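Local coordinates for protein nitrilotriacetate monooxygenase component B (Bacillus cereus ATCC 14579, PDB 3BPK) that probably binds FMN as a flavoredoxin-family flavoprotein and is thought to take part, as an oxidoreductase, in the monooxygenation of nitrilotriacetate, at residues His166-Glu169 and His170-Glu173; Ile185-Leu188 and Ala189-Tyr193; Ser109-Leu113 and Ala114-Pro118. One frame throughout, in Å; residues are numbered along the deposited sequence.

Contact 1: residues His166-Glu169 and His170-Glu173; sequences HVAE and HLYE
Two backbone hydrogen bonds join Ala-168 and Glu-169 to the residues three places further on. Leu-171 N donates to Ala-168 O at 3.0 Å, and Tyr-172 N donates to Glu-169 O at 3.1 Å, the second bond the straighter of the two (163° at the hydrogen). Two successive bonds of this i to i+3 kind are the pattern of a 3-10 turn.

Apolar contacts fill the two flanks of this turn. On one, the methyl of Ala-168 meets the imidazole of His-170 obliquely, its CB 3.5 Å from CE1, and also reaches Leu-171, whose CD1 lies 4.1 Å from the same CB. Leu-171 CG in turn covers one face of the His-170 ring, displaced toward the rim. On the other flank, Val-167 CG1 sits 4.1 Å from Tyr-172 CB and lies at the edge of the phenol ring, the two side chains crossing at about a right angle. Leu-5 of the second subunit packs on Tyr-172, and Val-167 belongs to a strand that pairs with one of that subunit.

The arrangement is a short 3-10 turn between strand 155-168 and the small hairpin strand 172-173.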
loop_
_atom_site.group_PDB
_atom_site.type_symbol
_atom_site.label_atom_id
_atom_site.label_comp_id
_atom_site.label_asym_id
_atom_site.label_seq_id
_atom_site.Cartn_x
_atom_site.Cartn_y
_atom_site.Cartn_z
ATOM N N HIS B 166 13.844 14.275 0.114
ATOM C CA HIS B 166 14.320 15.202 -0.925
ATOM C C HIS B 166 13.106 15.525 -1.774
ATOM O O HIS B 166 12.485 14.619 -2.326
ATOM C CB HIS B 166 15.355 14.537 -1.809
ATOM C CG HIS B 166 16.590 14.112 -1.069
ATOM N ND1 HIS B 166 17.628 14.983 -0.809
ATOM C CD2 HIS B 166 16.924 12.935 -0.484
ATOM C CE1 HIS B 166 18.570 14.342 -0.124
ATOM N NE2 HIS B 166 18.161 13.100 0.094
ATOM N N VAL B 167 12.736 16.806 -1.856
ATOM C CA VAL B 167 11.482 17.207 -2.506
ATOM C C VAL B 167 11.710 18.360 -3.465
ATOM O O VAL B 167 12.315 19.356 -3.065
ATOM C CB VAL B 167 10.415 17.639 -1.465
ATOM C CG1 VAL B 167 9.111 18.054 -2.161
ATOM C CG2 VAL B 167 10.168 16.519 -0.379
ATOM N N ALA B 168 11.239 18.249 -4.703
ATOM C CA ALA B 168 11.390 19.360 -5.660
ATOM C C ALA B 168 10.719 20.625 -5.111
ATOM O O ALA B 168 9.569 20.596 -4.670
ATOM C CB ALA B 168 10.822 18.977 -7.038
ATOM N N GLU B 169 11.459 21.752 -5.138
ATOM C CA GLU B 169 10.948 22.958 -4.504
ATOM C C GLU B 169 9.627 23.376 -5.151
ATOM O O GLU B 169 8.720 23.851 -4.442
ATOM C CB GLU B 169 11.973 24.106 -4.552
ATOM C CG GLU B 169 11.552 25.353 -3.735
ATOM C CD GLU B 169 10.670 26.364 -4.505
ATOM O OE1 GLU B 169 10.482 26.230 -5.737
ATOM O OE2 GLU B 169 10.166 27.308 -3.852
ATOM N N HIS B 170 9.494 23.181 -6.465
ATOM C CA HIS B 170 8.250 23.590 -7.135
ATOM C C HIS B 170 7.000 22.825 -6.705
ATOM O O HIS B 170 5.882 23.285 -6.984
ATOM C CB HIS B 170 8.365 23.582 -8.669
ATOM C CG HIS B 170 8.399 22.204 -9.261
ATOM N ND1 HIS B 170 9.565 21.472 -9.373
ATOM C CD2 HIS B 170 7.413 21.420 -9.760
ATOM C CE1 HIS B 170 9.294 20.296 -9.917
ATOM N NE2 HIS B 170 7.997 20.241 -10.163
ATOM N N LEU B 171 7.194 21.669 -6.054
ATOM C CA LEU B 171 6.078 20.842 -5.562
ATOM C C LEU B 171 5.684 21.143 -4.127
ATOM O O LEU B 171 4.644 20.703 -3.648
ATOM C CB LEU B 171 6.457 19.331 -5.635
ATOM C CG LEU B 171 6.679 18.810 -7.048
ATOM C CD1 LEU B 171 7.077 17.335 -7.008
ATOM C CD2 LEU B 171 5.426 19.024 -7.896
ATOM N N TYR B 172 6.532 21.864 -3.412
ATOM C CA TYR B 172 6.382 21.965 -1.970
ATOM C C TYR B 172 5.764 23.307 -1.622
ATOM O O TYR B 172 6.225 24.342 -2.129
ATOM C CB TYR B 172 7.766 21.836 -1.346
ATOM C CG TYR B 172 7.799 21.850 0.157
ATOM C CD1 TYR B 172 7.917 20.663 0.891
ATOM C CD2 TYR B 172 7.724 23.053 0.857
ATOM C CE1 TYR B 172 7.973 20.680 2.259
ATOM C CE2 TYR B 172 7.779 23.078 2.238
ATOM C CZ TYR B 172 7.922 21.884 2.941
ATOM O OH TYR B 172 7.971 21.908 4.317
ATOM N N GLU B 173 4.708 23.283 -0.812
ATOM C CA GLU B 173 4.033 24.519 -0.392
ATOM C C GLU B 173 3.496 24.365 1.024
ATOM O O GLU B 173 2.571 23.576 1.252
ATOM C CB GLU B 173 2.900 24.866 -1.376
ATOM C CG GLU B 173 1.881 25.927 -0.886
ATOM C CD GLU B 173 2.445 27.328 -0.835
ATOM O OE1 GLU B 173 1.736 28.265 -1.284
ATOM O OE2 GLU B 173 3.582 27.501 -0.342
#

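Contact 2: residues Ile185-Leu188 and Ala189-Tyr193; sequences ISRL and AGHNY
Arg-187 and Tyr-193 face each other across a beta hairpin as an antiparallel non-hydrogen-bonded pair, their CA atoms 4.4 Å apart, with both side chains on the same face of the sheet. On the turn side of this pair Leu-188 N donates to Asn-192 O at 2.8 Å, and a type II' turn from Ala-189 to Asn-192 reverses the chain, with Gly-190 at positive phi.

From CB, the side chain of Arg-187 sets off with CG anti to the backbone N, and CG passes near Asn-192 O. A bend at chi2 of Arg-187 (81°) then lays its CD over one face of the Tyr-193 ring, 3.5 Å from the ring centroid and only 25° off the normal, a CH-pi contact shifted toward the hydroxyl end. Beyond CD the chain turns to the hairpin loop. NE makes a weak bond to Gly-190 O, while NH2 makes the better one to the same oxygen at 3.1 Å. This carbonyl lies at the edge of the guanidinium, almost in its plane, and so limits rotation of the group. Tyr-193 OH stands over one guanidinium face, 3.8 Å from both CZ and NH1 of Arg-187, the two planes being only 14° apart, and the His-191 imidazole lies alongside, nearly parallel.

Nearer the base of the tyrosine ring, Ile-185 CD1 lies 4.0 Å from Tyr-193 CD1. Strand 186-187 pairs with strand 28-36, and Asn-192 and Tyr-193 form a ladder with a strand of the second subunit, where Asn-192 ND2 bonds to Gln-199 of that subunit. The hairpin thus carries the sheet to the dimer interface. At the turn, a water donates to Leu-188 O at 2.7 Å and, weakly, to Gly-190 O.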
loop_
_atom_site.group_PDB
_atom_site.type_symbol
_atom_site.label_atom_id
_atom_site.label_comp_id
_atom_site.label_asym_id
_atom_site.label_seq_id
_atom_site.Cartn_x
_atom_site.Cartn_y
_atom_site.Cartn_z
ATOM N N ILE B 185 2.237 8.339 -10.800
ATOM C CA ILE B 185 1.624 7.230 -11.547
ATOM C C ILE B 185 1.274 6.064 -10.616
ATOM O O ILE B 185 1.916 5.867 -9.557
ATOM C CB ILE B 185 2.477 6.774 -12.758
ATOM C CG1 ILE B 185 3.815 6.236 -12.317
ATOM C CG2 ILE B 185 2.633 7.892 -13.822
ATOM C CD1 ILE B 185 3.804 4.746 -12.189
ATOM N N SER B 186 0.239 5.310 -10.995
ATOM C CA SER B 186 -0.175 4.176 -10.193
ATOM C C SER B 186 -0.341 2.948 -11.061
ATOM O O SER B 186 -0.451 3.055 -12.273
ATOM C CB SER B 186 -1.465 4.495 -9.444
ATOM O OG SER B 186 -2.478 4.949 -10.336
ATOM N N ARG B 187 -0.360 1.792 -10.417
ATOM C CA ARG B 187 -0.469 0.501 -11.105
ATOM C C ARG B 187 -1.882 -0.078 -10.963
ATOM O O ARG B 187 -2.496 -0.023 -9.892
ATOM C CB ARG B 187 0.551 -0.474 -10.546
ATOM C CG ARG B 187 0.681 -1.763 -11.321
ATOM C CD ARG B 187 1.524 -1.693 -12.550
ATOM N NE ARG B 187 1.532 -3.014 -13.180
ATOM C CZ ARG B 187 2.394 -3.999 -12.905
ATOM N NH1 ARG B 187 3.384 -3.829 -12.010
ATOM N NH2 ARG B 187 2.283 -5.171 -13.542
ATOM N N LEU B 188 -2.368 -0.657 -12.062
ATOM C CA LEU B 188 -3.631 -1.384 -12.011
ATOM C C LEU B 188 -3.350 -2.872 -12.283
ATOM O O LEU B 188 -2.269 -3.371 -11.960
ATOM C CB LEU B 188 -4.620 -0.794 -13.022
ATOM C CG LEU B 188 -4.834 0.724 -12.956
ATOM C CD1 LEU B 188 -5.866 1.100 -14.023
ATOM C CD2 LEU B 188 -5.326 1.204 -11.578
ATOM N N ALA B 189 -4.290 -3.578 -12.899
ATOM C CA ALA B 189 -4.030 -4.966 -13.215
ATOM C C ALA B 189 -3.298 -5.079 -14.555
ATOM O O ALA B 189 -3.348 -4.162 -15.358
ATOM C CB ALA B 189 -5.346 -5.757 -13.222
ATOM N N GLY B 190 -2.636 -6.201 -14.783
ATOM C CA GLY B 190 -1.999 -6.473 -16.072
ATOM C C GLY B 190 -0.862 -5.491 -16.262
ATOM O O GLY B 190 -0.211 -5.096 -15.303
ATOM N N HIS B 191 -0.627 -5.051 -17.486
ATOM C CA HIS B 191 0.374 -4.019 -17.600
ATOM C C HIS B 191 -0.294 -2.657 -17.783
ATOM O O HIS B 191 0.195 -1.827 -18.534
ATOM C CB HIS B 191 1.452 -4.384 -18.631
ATOM C CG HIS B 191 2.261 -5.582 -18.224
ATOM N ND1 HIS B 191 3.180 -5.544 -17.194
ATOM C CD2 HIS B 191 2.243 -6.867 -18.663
ATOM C CE1 HIS B 191 3.708 -6.745 -17.028
ATOM N NE2 HIS B 191 3.158 -7.567 -17.907
ATOM N N ASN B 192 -1.423 -2.464 -17.073
ATOM C CA ASN B 192 -2.099 -1.172 -17.051
ATOM C C ASN B 192 -1.686 -0.306 -15.869
ATOM O O ASN B 192 -1.521 -0.794 -14.740
ATOM C CB ASN B 192 -3.621 -1.325 -17.111
ATOM C CG ASN B 192 -4.116 -1.528 -18.537
ATOM O OD1 ASN B 192 -3.324 -1.845 -19.429
ATOM N ND2 ASN B 192 -5.412 -1.327 -18.761
ATOM N N TYR B 193 -1.488 0.981 -16.174
ATOM C CA TYR B 193 -1.184 1.980 -15.163
ATOM C C TYR B 193 -2.261 3.048 -15.190
ATOM O O TYR B 193 -3.164 3.012 -16.055
ATOM C CB TYR B 193 0.186 2.566 -15.443
ATOM C CG TYR B 193 1.283 1.546 -15.264
ATOM C CD1 TYR B 193 2.207 1.656 -14.215
ATOM C CD2 TYR B 193 1.395 0.456 -16.141
ATOM C CE1 TYR B 193 3.204 0.709 -14.051
ATOM C CE2 TYR B 193 2.376 -0.500 -15.978
ATOM C CZ TYR B 193 3.281 -0.370 -14.941
ATOM O OH TYR B 193 4.262 -1.326 -14.795
HETATM O O HOH W 1 -0.673 -5.573 -11.933
#

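Contact 3: residues Ser109-Leu113 and Ala114-Pro118; sequences SEIEL and AKLTP
A chi1 of -62° turns the CG2 methyl of Ile-111 away from the backbone nitrogen and onto Leu-116 CB, 3.8 Å off, across the C-terminal end of a short helix; Leu-116, its CG opposite the carbonyl carbon, brings CD1 to 4.1 Å from Ile-111 CD1. The helix, 110-113, is closed by a Schellman motif. Lys-115 has positive phi (67°), and the chain turns back so that Leu-116 N donates to Ile-111 O at 3.0 Å and Lys-115 N to Glu-112 O at 3.1 Å. One residue earlier, Ala-114 N bonds to Glu-110 O, four residues back, in the regular helical manner.

The other end of the helix is capped by Ser-109 at the N-cap. Its OG accepts from Glu-112 N in a nearly straight bond (168°) and also bonds to Leu-42 O, which ties the start of the helix to the strand 42-54.

Ile-111 and Leu-116, their side chains crossing at about a right angle, present an apolar surface to Phe-32 of strand 28-36 and to Val-129. Ala-114 packs against Glu-99 and Thr-100 of helix 94-100, so the compact turn is seated between sheet and helix. Pro-118 ends the segment. The side chain of Glu-112, bent at chi2, folds across toward it, with OE2 3.7 Å from Pro-118 CG and the two side chains roughly perpendicular. The other carboxylate oxygen of Glu-112, OE1, is linked to Leu-116 O through one water, 2.8 Å from each oxygen.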
loop_
_atom_site.group_PDB
_atom_site.type_symbol
_atom_site.label_atom_id
_atom_site.label_comp_id
_atom_site.label_asym_id
_atom_site.label_seq_id
_atom_site.Cartn_x
_atom_site.Cartn_y
_atom_site.Cartn_z
ATOM N N SER B 109 23.278 -3.002 -13.598
ATOM C CA SER B 109 22.536 -1.834 -13.122
ATOM C C SER B 109 21.390 -1.472 -14.049
ATOM O O SER B 109 21.615 -0.982 -15.168
ATOM C CB SER B 109 23.475 -0.626 -13.005
ATOM O OG SER B 109 22.738 0.546 -12.637
ATOM N N GLU B 110 20.153 -1.638 -13.569
ATOM C CA GLU B 110 19.001 -1.203 -14.349
ATOM C C GLU B 110 19.010 0.304 -14.493
ATOM O O GLU B 110 18.465 0.843 -15.443
ATOM C CB GLU B 110 17.691 -1.609 -13.666
ATOM C CG GLU B 110 17.465 -3.109 -13.555
ATOM C CD GLU B 110 18.047 -3.731 -12.282
ATOM O OE1 GLU B 110 18.819 -3.077 -11.533
ATOM O OE2 GLU B 110 17.727 -4.919 -12.045
ATOM N N ILE B 111 19.595 0.998 -13.515
ATOM C CA ILE B 111 19.661 2.442 -13.547
ATOM C C ILE B 111 20.440 2.907 -14.782
ATOM O O ILE B 111 19.957 3.752 -15.539
ATOM C CB ILE B 111 20.304 2.978 -12.246
ATOM C CG1 ILE B 111 19.432 2.591 -11.037
ATOM C CG2 ILE B 111 20.548 4.484 -12.319
ATOM C CD1 ILE B 111 17.911 2.878 -11.210
ATOM N N GLU B 112 21.632 2.331 -14.975
ATOM C CA GLU B 112 22.435 2.705 -16.148
ATOM C C GLU B 112 21.777 2.251 -17.467
ATOM O O GLU B 112 21.771 3.015 -18.480
ATOM C CB GLU B 112 23.883 2.196 -15.993
ATOM C CG GLU B 112 24.640 2.787 -14.791
ATOM C CD GLU B 112 24.934 4.287 -14.866
ATOM O OE1 GLU B 112 24.630 4.945 -15.897
ATOM O OE2 GLU B 112 25.431 4.820 -13.851
ATOM N N LEU B 113 21.187 1.050 -17.486
ATOM C CA LEU B 113 20.445 0.593 -18.661
ATOM C C LEU B 113 19.342 1.575 -19.070
ATOM O O LEU B 113 19.158 1.858 -20.264
ATOM C CB LEU B 113 19.837 -0.786 -18.402
ATOM C CG LEU B 113 18.963 -1.405 -19.512
ATOM C CD1 LEU B 113 19.808 -2.290 -20.437
ATOM C CD2 LEU B 113 17.785 -2.217 -18.912
ATOM N N ALA B 114 18.605 2.084 -18.071
ATOM C CA ALA B 114 17.465 2.973 -18.330
ATOM C C ALA B 114 17.855 4.451 -18.541
ATOM O O ALA B 114 16.985 5.322 -18.702
ATOM C CB ALA B 114 16.432 2.819 -17.194
ATOM N N LYS B 115 19.164 4.724 -18.551
ATOM C CA LYS B 115 19.679 6.082 -18.824
ATOM C C LYS B 115 19.282 7.032 -17.686
ATOM O O LYS B 115 19.134 8.250 -17.896
ATOM C CB LYS B 115 19.227 6.604 -20.213
ATOM C CG LYS B 115 19.671 5.670 -21.339
ATOM C CD LYS B 115 19.453 6.289 -22.694
ATOM C CE LYS B 115 19.821 5.314 -23.788
ATOM N NZ LYS B 115 18.571 4.758 -24.305
ATOM N N LEU B 116 19.149 6.477 -16.478
ATOM C CA LEU B 116 18.857 7.293 -15.294
ATOM C C LEU B 116 20.170 7.697 -14.639
ATOM O O LEU B 116 21.240 7.155 -14.977
ATOM C CB LEU B 116 17.978 6.485 -14.329
ATOM C CG LEU B 116 16.534 6.270 -14.803
ATOM C CD1 LEU B 116 15.863 5.234 -13.891
ATOM C CD2 LEU B 116 15.676 7.562 -14.852
ATOM N N THR B 117 20.105 8.654 -13.720
ATOM C CA THR B 117 21.324 9.325 -13.240
ATOM C C THR B 117 21.492 9.190 -11.736
ATOM O O THR B 117 20.685 9.754 -10.974
ATOM C CB THR B 117 21.194 10.834 -13.558
ATOM O OG1 THR B 117 20.855 11.006 -14.936
ATOM C CG2 THR B 117 22.466 11.609 -13.224
ATOM N N PRO B 118 22.528 8.456 -11.298
ATOM C CA PRO B 118 22.729 8.311 -9.844
ATOM C C PRO B 118 22.955 9.664 -9.166
ATOM O O PRO B 118 23.594 10.559 -9.719
ATOM C CB PRO B 118 23.998 7.444 -9.729
ATOM C CG PRO B 118 24.097 6.762 -11.037
ATOM C CD PRO B 118 23.540 7.705 -12.068
HETATM O O HOH W 2 22.525 6.179 -17.244
#

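In the fold
Along the chain, contact 3 comes first, then contact 1, then contact 2. Their centres lie 22 to 26 Å apart and none touches another, the nearest atoms being about 11 or 12 Å away. Contacts 1 and 2 reach the same antiparallel sheet: contact 1 at the end of strand 155-168, contact 2 in the hairpin of strands 186-187 and 192-194. Both also meet the second subunit, whose strands continue the sheet at each place, so these two regions help form the dimer. Contact 3 is untouched by the other chain; its short helix packs against strand 28-36, which also pairs with strand 186-187 of contact 2.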